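Local coordinates for protein similar to yteR (Bacilus subtilis) (Clostridium acetobutylicum, PDB 4WU0) that probably hydrolyses unsaturated rhamnogalacturonan fragments derived from pectin, as a glycoside hydrolase of family GH105, at residues W248-D253 with K258-E263; G266-V271 with K296-E301; K94-L99 with K144-E149. All coordinates share one frame; numbering follows the deposited sequence.

Contact 1: residues W248-D253 with K258-E263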
loop_
_atom_site.group_PDB
_atom_site.type_symbol
_atom_site.label_atom_id
_atom_site.label_comp_id
_atom_site.label_asym_id
_atom_site.label_seq_id
_atom_site.Cartn_x
_atom_site.Cartn_y
_atom_site.Cartn_z
ATOM N N TRP A 248 4.326 12.055 9.428
ATOM C CA TRP A 248 5.394 11.104 9.667
ATOM C C TRP A 248 6.605 11.304 8.760
ATOM O O TRP A 248 6.477 11.779 7.636
ATOM C CB TRP A 248 4.857 9.666 9.537
ATOM C CG TRP A 248 4.022 9.267 10.721
ATOM C CD1 TRP A 248 4.452 8.615 11.828
ATOM C CD2 TRP A 248 2.617 9.505 10.914
ATOM N NE1 TRP A 248 3.423 8.452 12.706
ATOM C CE2 TRP A 248 2.284 8.987 12.181
ATOM C CE3 TRP A 248 1.618 10.119 10.148
ATOM C CZ2 TRP A 248 0.973 9.046 12.705
ATOM C CZ3 TRP A 248 0.328 10.196 10.671
ATOM C CH2 TRP A 248 0.025 9.669 11.945
ATOM N N TYR A 249 7.769 10.923 9.281
ATOM C CA TYR A 249 9.037 11.017 8.570
ATOM C C TYR A 249 9.336 9.831 7.679
ATOM O O TYR A 249 8.859 8.712 7.910
ATOM C CB TYR A 249 10.176 11.138 9.570
ATOM C CG TYR A 249 10.256 12.479 10.233
ATOM C CD1 TYR A 249 10.951 13.515 9.635
ATOM C CD2 TYR A 249 9.635 12.709 11.460
ATOM C CE1 TYR A 249 11.036 14.742 10.235
ATOM C CE2 TYR A 249 9.723 13.934 12.062
ATOM C CZ TYR A 249 10.402 14.948 11.432
ATOM O OH TYR A 249 10.489 16.188 12.024
ATOM N N GLN A 250 10.148 10.089 6.657
ATOM C CA GLN A 250 10.708 9.039 5.793
ATOM C C GLN A 250 11.375 7.915 6.588
ATOM O O GLN A 250 11.081 6.737 6.357
ATOM C CB GLN A 250 11.712 9.691 4.829
ATOM C CG GLN A 250 12.631 8.784 4.061
ATOM C CD GLN A 250 11.976 8.199 2.824
ATOM O OE1 GLN A 250 10.753 8.078 2.761
ATOM N NE2 GLN A 250 12.788 7.773 1.864
ATOM N N VAL A 251 12.273 8.266 7.508
ATOM C CA VAL A 251 12.826 7.297 8.457
ATOM C C VAL A 251 12.116 7.574 9.795
ATOM O O VAL A 251 12.366 8.581 10.465
ATOM C CB VAL A 251 14.348 7.379 8.586
ATOM C CG1 VAL A 251 14.862 6.307 9.554
ATOM C CG2 VAL A 251 14.995 7.211 7.226
ATOM N N LEU A 252 11.175 6.702 10.135
ATOM C CA LEU A 252 10.099 7.043 11.074
ATOM C C LEU A 252 10.530 7.526 12.451
ATOM O O LEU A 252 9.909 8.434 13.019
ATOM C CB LEU A 252 9.178 5.833 11.265
ATOM C CG LEU A 252 8.251 5.553 10.090
ATOM C CD1 LEU A 252 7.660 4.131 10.146
ATOM C CD2 LEU A 252 7.149 6.575 10.034
ATOM N N ASP A 253 11.555 6.879 12.998
ATOM C CA ASP A 253 11.972 7.118 14.369
ATOM C C ASP A 253 13.173 8.045 14.502
ATOM O O ASP A 253 13.694 8.197 15.598
ATOM C CB ASP A 253 12.289 5.786 15.063
ATOM C CG ASP A 253 13.454 5.053 14.425
ATOM O OD1 ASP A 253 13.663 5.240 13.209
ATOM O OD2 ASP A 253 14.139 4.265 15.132
ATOM N N LYS A 258 19.486 15.167 10.675
ATOM C CA LYS A 258 19.637 15.968 9.466
ATOM C C LYS A 258 19.491 15.107 8.216
ATOM O O LYS A 258 20.105 14.050 8.116
ATOM C CB LYS A 258 21.006 16.643 9.444
ATOM C CG LYS A 258 21.164 17.718 10.479
ATOM C CD LYS A 258 20.383 18.949 10.083
ATOM C CE LYS A 258 20.163 19.852 11.269
ATOM N NZ LYS A 258 20.840 21.131 11.077
ATOM N N GLY A 259 18.687 15.586 7.273
ATOM C CA GLY A 259 18.418 14.867 6.053
ATOM C C GLY A 259 17.033 14.253 6.052
ATOM O O GLY A 259 16.435 14.062 4.989
ATOM N N ASN A 260 16.509 13.918 7.234
ATOM C CA ASN A 260 15.195 13.276 7.285
ATOM C C ASN A 260 14.149 14.310 6.908
ATOM O O ASN A 260 14.412 15.516 6.988
ATOM C CB ASN A 260 14.912 12.732 8.688
ATOM C CG ASN A 260 13.983 11.524 8.692
ATOM O OD1 ASN A 260 13.357 11.174 7.690
ATOM N ND2 ASN A 260 13.883 10.884 9.854
ATOM N N TYR A 261 12.967 13.845 6.523
ATOM C CA TYR A 261 11.914 14.734 6.031
ATOM C C TYR A 261 10.555 14.095 6.223
ATOM O O TYR A 261 10.431 12.861 6.212
ATOM C CB TYR A 261 12.143 15.082 4.557
ATOM C CG TYR A 261 12.100 13.922 3.590
ATOM C CD1 TYR A 261 13.220 13.127 3.358
ATOM C CD2 TYR A 261 10.936 13.641 2.877
ATOM C CE1 TYR A 261 13.174 12.093 2.458
ATOM C CE2 TYR A 261 10.877 12.620 1.981
ATOM C CZ TYR A 261 12.000 11.836 1.766
ATOM O OH TYR A 261 11.932 10.809 0.870
ATOM N N LEU A 262 9.549 14.948 6.390
ATOM C CA LEU A 262 8.165 14.506 6.449
ATOM C C LEU A 262 7.771 14.036 5.066
ATOM O O LEU A 262 7.930 14.770 4.088
ATOM C CB LEU A 262 7.272 15.673 6.923
ATOM C CG LEU A 262 7.640 16.274 8.275
ATOM C CD1 LEU A 262 6.796 17.501 8.565
ATOM C CD2 LEU A 262 7.467 15.250 9.385
ATOM N N GLU A 263 7.265 12.806 4.980
ATOM C CA GLU A 263 7.066 12.155 3.686
ATOM C C GLU A 263 5.590 11.824 3.467
ATOM O O GLU A 263 4.904 11.289 4.349
ATOM C CB GLU A 263 7.980 10.924 3.580
ATOM C CG GLU A 263 8.100 10.340 2.180
ATOM C CD GLU A 263 6.922 9.472 1.769
ATOM O OE1 GLU A 263 6.391 8.767 2.640
ATOM O OE2 GLU A 263 6.537 9.463 0.557
HETATM O O HOH W 1 8.294 7.014 3.806
#

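Contact 2: residues G266-V271 with K296-E301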
loop_
_atom_site.group_PDB
_atom_site.type_symbol
_atom_site.label_atom_id
_atom_site.label_comp_id
_atom_site.label_asym_id
_atom_site.label_seq_id
_atom_site.Cartn_x
_atom_site.Cartn_y
_atom_site.Cartn_z
ATOM N N GLY A 266 3.843 7.647 2.848
ATOM C CA GLY A 266 3.704 6.922 4.100
ATOM C C GLY A 266 2.712 7.600 5.043
ATOM O O GLY A 266 1.855 6.931 5.623
ATOM N N SER A 267 2.781 8.923 5.175
ATOM C CA SER A 267 1.862 9.645 6.047
ATOM C C SER A 267 0.419 9.451 5.610
ATOM O O SER A 267 -0.454 9.242 6.441
ATOM C CB SER A 267 2.207 11.143 6.069
ATOM O OG SER A 267 3.455 11.363 6.708
ATOM N N SER A 268 0.159 9.517 4.307
ATOM C CA SER A 268 -1.205 9.351 3.801
ATOM C C SER A 268 -1.737 7.948 4.067
ATOM O O SER A 268 -2.915 7.758 4.394
ATOM C CB SER A 268 -1.264 9.660 2.302
ATOM O OG SER A 268 -1.055 11.044 2.030
ATOM N N MET A 269 -0.866 6.964 3.881
ATOM C CA MET A 269 -1.229 5.562 4.098
ATOM C C MET A 269 -1.593 5.341 5.557
ATOM O O MET A 269 -2.569 4.641 5.868
ATOM C CB MET A 269 -0.068 4.658 3.742
ATOM C CG MET A 269 0.215 4.572 2.291
ATOM S SD MET A 269 1.577 3.446 1.964
ATOM C CE MET A 269 1.736 3.719 0.214
ATOM N N ILE A 270 -0.819 5.954 6.443
ATOM C CA ILE A 270 -1.049 5.806 7.885
ATOM C C ILE A 270 -2.375 6.461 8.254
ATOM O O ILE A 270 -3.156 5.913 9.027
ATOM C CB ILE A 270 0.115 6.406 8.691
ATOM C CG1 ILE A 270 1.369 5.577 8.432
ATOM C CG2 ILE A 270 -0.201 6.478 10.183
ATOM C CD1 ILE A 270 2.670 6.222 8.839
ATOM N N VAL A 271 -2.632 7.654 7.725
ATOM C CA VAL A 271 -3.890 8.345 8.019
ATOM C C VAL A 271 -5.091 7.554 7.507
ATOM O O VAL A 271 -6.114 7.450 8.179
ATOM C CB VAL A 271 -3.872 9.767 7.417
ATOM C CG1 VAL A 271 -5.262 10.431 7.513
ATOM C CG2 VAL A 271 -2.835 10.599 8.174
ATOM N N LYS A 296 -5.637 16.606 8.376
ATOM C CA LYS A 296 -5.435 18.012 8.082
ATOM C C LYS A 296 -3.935 18.340 7.957
ATOM O O LYS A 296 -3.535 19.200 7.171
ATOM C CB LYS A 296 -6.123 18.871 9.142
ATOM C CG LYS A 296 -7.628 18.948 8.886
ATOM C CD LYS A 296 -8.337 19.919 9.779
ATOM C CE LYS A 296 -8.268 19.432 11.195
ATOM N NZ LYS A 296 -9.090 20.246 12.141
ATOM N N GLY A 297 -3.108 17.607 8.695
ATOM C CA GLY A 297 -1.670 17.727 8.563
ATOM C C GLY A 297 -1.161 17.351 7.188
ATOM O O GLY A 297 -0.219 17.942 6.676
ATOM N N LEU A 298 -1.765 16.348 6.564
ATOM C CA LEU A 298 -1.388 16.019 5.188
ATOM C C LEU A 298 -1.592 17.227 4.257
ATOM O O LEU A 298 -0.766 17.530 3.391
ATOM C CB LEU A 298 -2.237 14.865 4.671
ATOM C CG LEU A 298 -2.235 13.550 5.419
ATOM C CD1 LEU A 298 -3.218 12.610 4.748
ATOM C CD2 LEU A 298 -0.851 12.957 5.391
ATOM N N ILE A 299 -2.727 17.883 4.388
ATOM C CA ILE A 299 -3.045 19.035 3.551
ATOM C C ILE A 299 -2.052 20.153 3.818
ATOM O O ILE A 299 -1.508 20.772 2.883
ATOM C CB ILE A 299 -4.457 19.573 3.844
ATOM C CG1 ILE A 299 -5.517 18.474 3.685
ATOM C CG2 ILE A 299 -4.787 20.773 2.969
ATOM C CD1 ILE A 299 -5.587 17.855 2.336
ATOM N N ASN A 300 -1.842 20.447 5.102
ATOM C CA ASN A 300 -0.941 21.531 5.478
ATOM C C ASN A 300 0.489 21.308 4.956
ATOM O O ASN A 300 1.122 22.225 4.439
ATOM C CB ASN A 300 -0.896 21.696 7.000
ATOM C CG ASN A 300 -2.201 22.197 7.577
ATOM O OD1 ASN A 300 -3.002 22.828 6.885
ATOM N ND2 ASN A 300 -2.413 21.936 8.866
ATOM N N GLU A 301 1.009 20.100 5.104
ATOM C CA GLU A 301 2.410 19.849 4.774
ATOM C C GLU A 301 2.652 19.568 3.301
ATOM O O GLU A 301 3.741 19.854 2.781
ATOM C CB GLU A 301 2.940 18.662 5.560
ATOM C CG GLU A 301 2.935 18.848 7.057
ATOM C CD GLU A 301 3.720 20.057 7.529
ATOM O OE1 GLU A 301 4.810 20.300 6.991
ATOM O OE2 GLU A 301 3.248 20.752 8.447
#

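Contact 3: residues K94-L99 with K144-E149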
loop_
_atom_site.group_PDB
_atom_site.type_symbol
_atom_site.label_atom_id
_atom_site.label_comp_id
_atom_site.label_asym_id
_atom_site.label_seq_id
_atom_site.Cartn_x
_atom_site.Cartn_y
_atom_site.Cartn_z
ATOM N N LYS A 94 -13.136 -9.756 -20.106
ATOM C CA LYS A 94 -11.690 -9.642 -20.218
ATOM C C LYS A 94 -11.071 -9.360 -18.853
ATOM O O LYS A 94 -9.943 -9.760 -18.586
ATOM C CB LYS A 94 -11.271 -8.583 -21.253
ATOM C CG LYS A 94 -11.447 -7.116 -20.848
ATOM C CD LYS A 94 -10.933 -6.243 -21.990
ATOM C CE LYS A 94 -10.680 -4.793 -21.581
ATOM N NZ LYS A 94 -9.922 -4.045 -22.653
ATOM N N TYR A 95 -11.812 -8.685 -17.975
ATOM C CA TYR A 95 -11.287 -8.394 -16.652
ATOM C C TYR A 95 -11.204 -9.682 -15.832
ATOM O O TYR A 95 -10.250 -9.904 -15.094
ATOM C CB TYR A 95 -12.166 -7.374 -15.923
ATOM C CG TYR A 95 -12.243 -6.026 -16.593
ATOM C CD1 TYR A 95 -11.097 -5.376 -17.033
ATOM C CD2 TYR A 95 -13.462 -5.404 -16.793
ATOM C CE1 TYR A 95 -11.167 -4.149 -17.644
ATOM C CE2 TYR A 95 -13.543 -4.169 -17.395
ATOM C CZ TYR A 95 -12.399 -3.543 -17.825
ATOM O OH TYR A 95 -12.500 -2.303 -18.438
ATOM N N ARG A 96 -12.230 -10.511 -15.936
ATOM C CA ARG A 96 -12.234 -11.782 -15.232
ATOM C C ARG A 96 -11.113 -12.682 -15.743
ATOM O O ARG A 96 -10.433 -13.344 -14.947
ATOM C CB ARG A 96 -13.578 -12.478 -15.376
ATOM C CG ARG A 96 -13.668 -13.805 -14.663
ATOM C CD ARG A 96 -13.688 -13.642 -13.166
ATOM N NE ARG A 96 -13.720 -14.950 -12.503
ATOM C CZ ARG A 96 -12.711 -15.499 -11.827
ATOM N NH1 ARG A 96 -11.553 -14.863 -11.689
ATOM N NH2 ARG A 96 -12.867 -16.702 -11.285
ATOM N N LYS A 97 -10.881 -12.693 -17.058
ATOM C CA LYS A 97 -9.815 -13.539 -17.601
ATOM C C LYS A 97 -8.450 -13.050 -17.131
ATOM O O LYS A 97 -7.578 -13.847 -16.830
ATOM C CB LYS A 97 -9.863 -13.582 -19.129
ATOM C CG LYS A 97 -11.034 -14.361 -19.684
ATOM C CD LYS A 97 -11.068 -14.246 -21.200
ATOM C CE LYS A 97 -12.181 -15.073 -21.811
ATOM N NZ LYS A 97 -12.385 -14.666 -23.221
ATOM N N ALA A 98 -8.275 -11.736 -17.077
ATOM C CA ALA A 98 -7.042 -11.147 -16.562
ATOM C C ALA A 98 -6.829 -11.519 -15.095
ATOM O O ALA A 98 -5.714 -11.832 -14.667
ATOM C CB ALA A 98 -7.064 -9.613 -16.749
ATOM N N LEU A 99 -7.910 -11.546 -14.338
ATOM C CA LEU A 99 -7.851 -11.927 -12.933
ATOM C C LEU A 99 -7.443 -13.388 -12.776
ATOM O O LEU A 99 -6.668 -13.720 -11.878
ATOM C CB LEU A 99 -9.197 -11.651 -12.258
ATOM C CG LEU A 99 -9.376 -10.171 -11.872
ATOM C CD1 LEU A 99 -10.835 -9.832 -11.617
ATOM C CD2 LEU A 99 -8.525 -9.859 -10.651
ATOM N N LYS A 144 -12.447 -13.363 -1.511
ATOM C CA LYS A 144 -13.761 -12.825 -1.147
ATOM C C LYS A 144 -14.725 -12.923 -2.326
ATOM O O LYS A 144 -15.883 -13.293 -2.160
ATOM C CB LYS A 144 -13.632 -11.366 -0.694
ATOM C CG LYS A 144 -14.948 -10.658 -0.283
ATOM C CD LYS A 144 -15.545 -11.322 0.945
ATOM C CE LYS A 144 -16.598 -10.461 1.640
ATOM N NZ LYS A 144 -17.662 -10.015 0.712
ATOM N N GLU A 145 -14.236 -12.615 -3.518
ATOM C CA GLU A 145 -15.087 -12.600 -4.705
ATOM C C GLU A 145 -15.256 -13.952 -5.396
ATOM O O GLU A 145 -16.352 -14.271 -5.877
ATOM C CB GLU A 145 -14.550 -11.547 -5.702
ATOM C CG GLU A 145 -15.431 -11.319 -6.934
ATOM C CD GLU A 145 -16.780 -10.658 -6.618
ATOM O OE1 GLU A 145 -16.909 -9.984 -5.563
ATOM O OE2 GLU A 145 -17.717 -10.834 -7.436
ATOM N N PHE A 146 -14.189 -14.751 -5.444
ATOM C CA PHE A 146 -14.152 -15.926 -6.314
ATOM C C PHE A 146 -13.665 -17.218 -5.670
ATOM O O PHE A 146 -13.746 -18.271 -6.292
ATOM C CB PHE A 146 -13.147 -15.713 -7.448
ATOM C CG PHE A 146 -13.344 -14.457 -8.232
ATOM C CD1 PHE A 146 -14.403 -14.320 -9.112
ATOM C CD2 PHE A 146 -12.412 -13.426 -8.148
ATOM C CE1 PHE A 146 -14.550 -13.152 -9.850
ATOM C CE2 PHE A 146 -12.556 -12.280 -8.893
ATOM C CZ PHE A 146 -13.615 -12.143 -9.737
ATOM N N GLY A 147 -13.070 -17.134 -4.490
ATOM C CA GLY A 147 -12.139 -18.171 -4.045
ATOM C C GLY A 147 -12.854 -19.060 -3.080
ATOM O O GLY A 147 -14.078 -18.976 -2.927
ATOM N N GLU A 148 -12.097 -19.944 -2.446
ATOM C CA GLU A 148 -12.624 -20.742 -1.373
ATOM C C GLU A 148 -12.153 -20.119 -0.079
ATOM O O GLU A 148 -10.988 -19.766 0.046
ATOM C CB GLU A 148 -12.106 -22.171 -1.443
ATOM C CG GLU A 148 -12.526 -22.936 -2.669
ATOM C CD GLU A 148 -12.155 -24.408 -2.571
ATOM O OE1 GLU A 148 -10.985 -24.717 -2.261
ATOM O OE2 GLU A 148 -13.034 -25.259 -2.774
ATOM N N GLU A 149 -13.053 -20.007 0.886
ATOM C CA GLU A 149 -12.757 -19.317 2.141
ATOM C C GLU A 149 -11.602 -19.918 2.928
ATOM O O GLU A 149 -10.965 -19.207 3.707
ATOM C CB GLU A 149 -14.007 -19.273 3.046
ATOM C CG GLU A 149 -15.042 -18.271 2.606
ATOM C CD GLU A 149 -16.196 -18.102 3.582
ATOM O OE1 GLU A 149 -16.486 -19.041 4.371
ATOM O OE2 GLU A 149 -16.828 -17.009 3.536
#

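Contact 1: residues W248-D253 with K258-E263
N260 holds the backbone of V251 with both ends of its carboxamide. ND2 of N260 donates to V251 O at 2.8 Å, the acceptor lying in the amide plane and the N-H meeting a carbonyl lone pair. OD1 of N260 accepts V251 N at 3.1 Å along a nearly straight N-H path of 176°, from a donor tilted out of the side-chain carbonyl plane. OD1 also takes Y261 N, and ND2 has a second acceptor in E254 O, which fixes the rotation of the amide. Asparagine suits the place because its short side chain offers donor and acceptor much as a peptide group would.

Beside this clasp the backbones form a single beta bridge between Y249 and L262, closed by Q250 N to Y261 O at 2.8 Å and E263 N to W248 O at 3.0 Å. The deeper part lies around Q250 and E263, both buried. Q250 has CG anti to its backbone N (chi1 167°) and bends at the second torsion (chi2 82°), so its amide runs beside Y261; its CB lies over that ring's face, and its NE2 goes to Y335 O. One water donates to Q250 OE1 and to E263 OE1; E263 OE1 also caps helix 264-279 through G266 N, and OE2 binds S265 OG and C317 N.

Y249 and L262 form the more solvent-accessible side, yet pack closely: L262 CD2 stands 3.6 Å from the Y249 ring centroid, almost on the normal. The phenol OH has a weak bond to D242 there.

The loop thus sits just ahead of helix 264-279, whose I270, V271 and L274 pack on W248. Strand 311-317 meets Q250, Y261 and E263, and helix 332-337 lies against V251 and N260 through F332.

Contact 2: residues G266-V271 with K296-E301
L298 reaches from helix 288-302 to S267, S268 and V271 of helix 264-279, and its two methyls divide the work. CD2 settles low against the other helix, 3.6 Å from S267 CB and 3.7 Å from S268 N, so it lies on the backbone as much as on a side chain. CD1 faces the S268 hydroxyl and V271: it is 3.8 Å from S268 OG and 4.0 Å from V271 CB. The torsions of the leucine explain this division: CG stands anti to the carbonyl carbon (chi1 -58°), and the second torsion (177°) continues the chain into CD1, while CD2 branches off toward S267.

V271 comes to meet it tip to tip. With CG1 of the valine anti to the backbone N (chi1 171°), both its branches and its CB lie at similar distances from L298 CD1, so the methyl rests on the fork of the valine.

The two serines are turned alike, each hydroxyl lying beside its own backbone N, a setting in which it can reach the preceding turn. S267 OG bonds to E263 O and also to W248 N; S268 OG bonds to A264 O. Serine suits these sites because it is small enough to let the leucine come close to the backbone, and its hydroxyl finds a partner outside the interface.

The short helix segments run nearly antiparallel, their axes approaching to 10.2 Å. P350 and F351 of helix 345-360 pack around S268, and A294 and Y295 add to the surface about V271.

With the hydroxyls satisfied elsewhere and all four touching residues buried, the contact probably rests on van der Waals packing and burial from water, with no polar bond between the segments to set its register.

Contact 3: residues K94-L99 with K144-E149
R96 lays its guanidinium flat on the ring of F146, the planes only 13° apart. Its path starts at CB, with CG anti to the backbone N; a bend at the second torsion (chi2 70°) then turns the chain onto the ring. CD is the first atom to touch, 3.5 Å from F146 CE1. NE comes closer still, 3.3 Å from F146 CE1, and R96 CZ lies 3.4 Å from F146 CD1. At the tip, NH2 passes toward F146 CG and CB, whereas NH1 sits above the middle of the ring and bonds to Y142 OH. Arginine suits the place: its flat cation gives a cation-pi stack and still has N-H groups to spend around its edge. E145 CG covers the opposite ring face, so the phenyl is sandwiched. L99, the buried member, crosses F146 at about a right angle and brings CD1 to 4.0 Å from F146 CE2.

This partly buried patch joins helix 93-108 to helix 129-146, which also supplies F138 and Y142 against L99. Helix 80-90 adds F87 beside R96 and L83 beside L99.

Contact 3 comes first along the chain, then contact 1, then contact 2, each closing before the next opens. Contacts 1 and 2 are neighbours, with centres 13 Å apart: the loop of contact 1 leads into helix 264-279, which contact 2 pairs with helix 288-302. They also touch where L262 CD1 packs 3.8 Å from E301 OE1. Contact 3 lies on the opposite side of the chain's centre, with its centre 39 Å from that of contact 1 and 33 Å from that of contact 2. All three belong to one family 88-type domain, expected to be an alpha/alpha barrel, so they tie helices and loops in two separate regions of it.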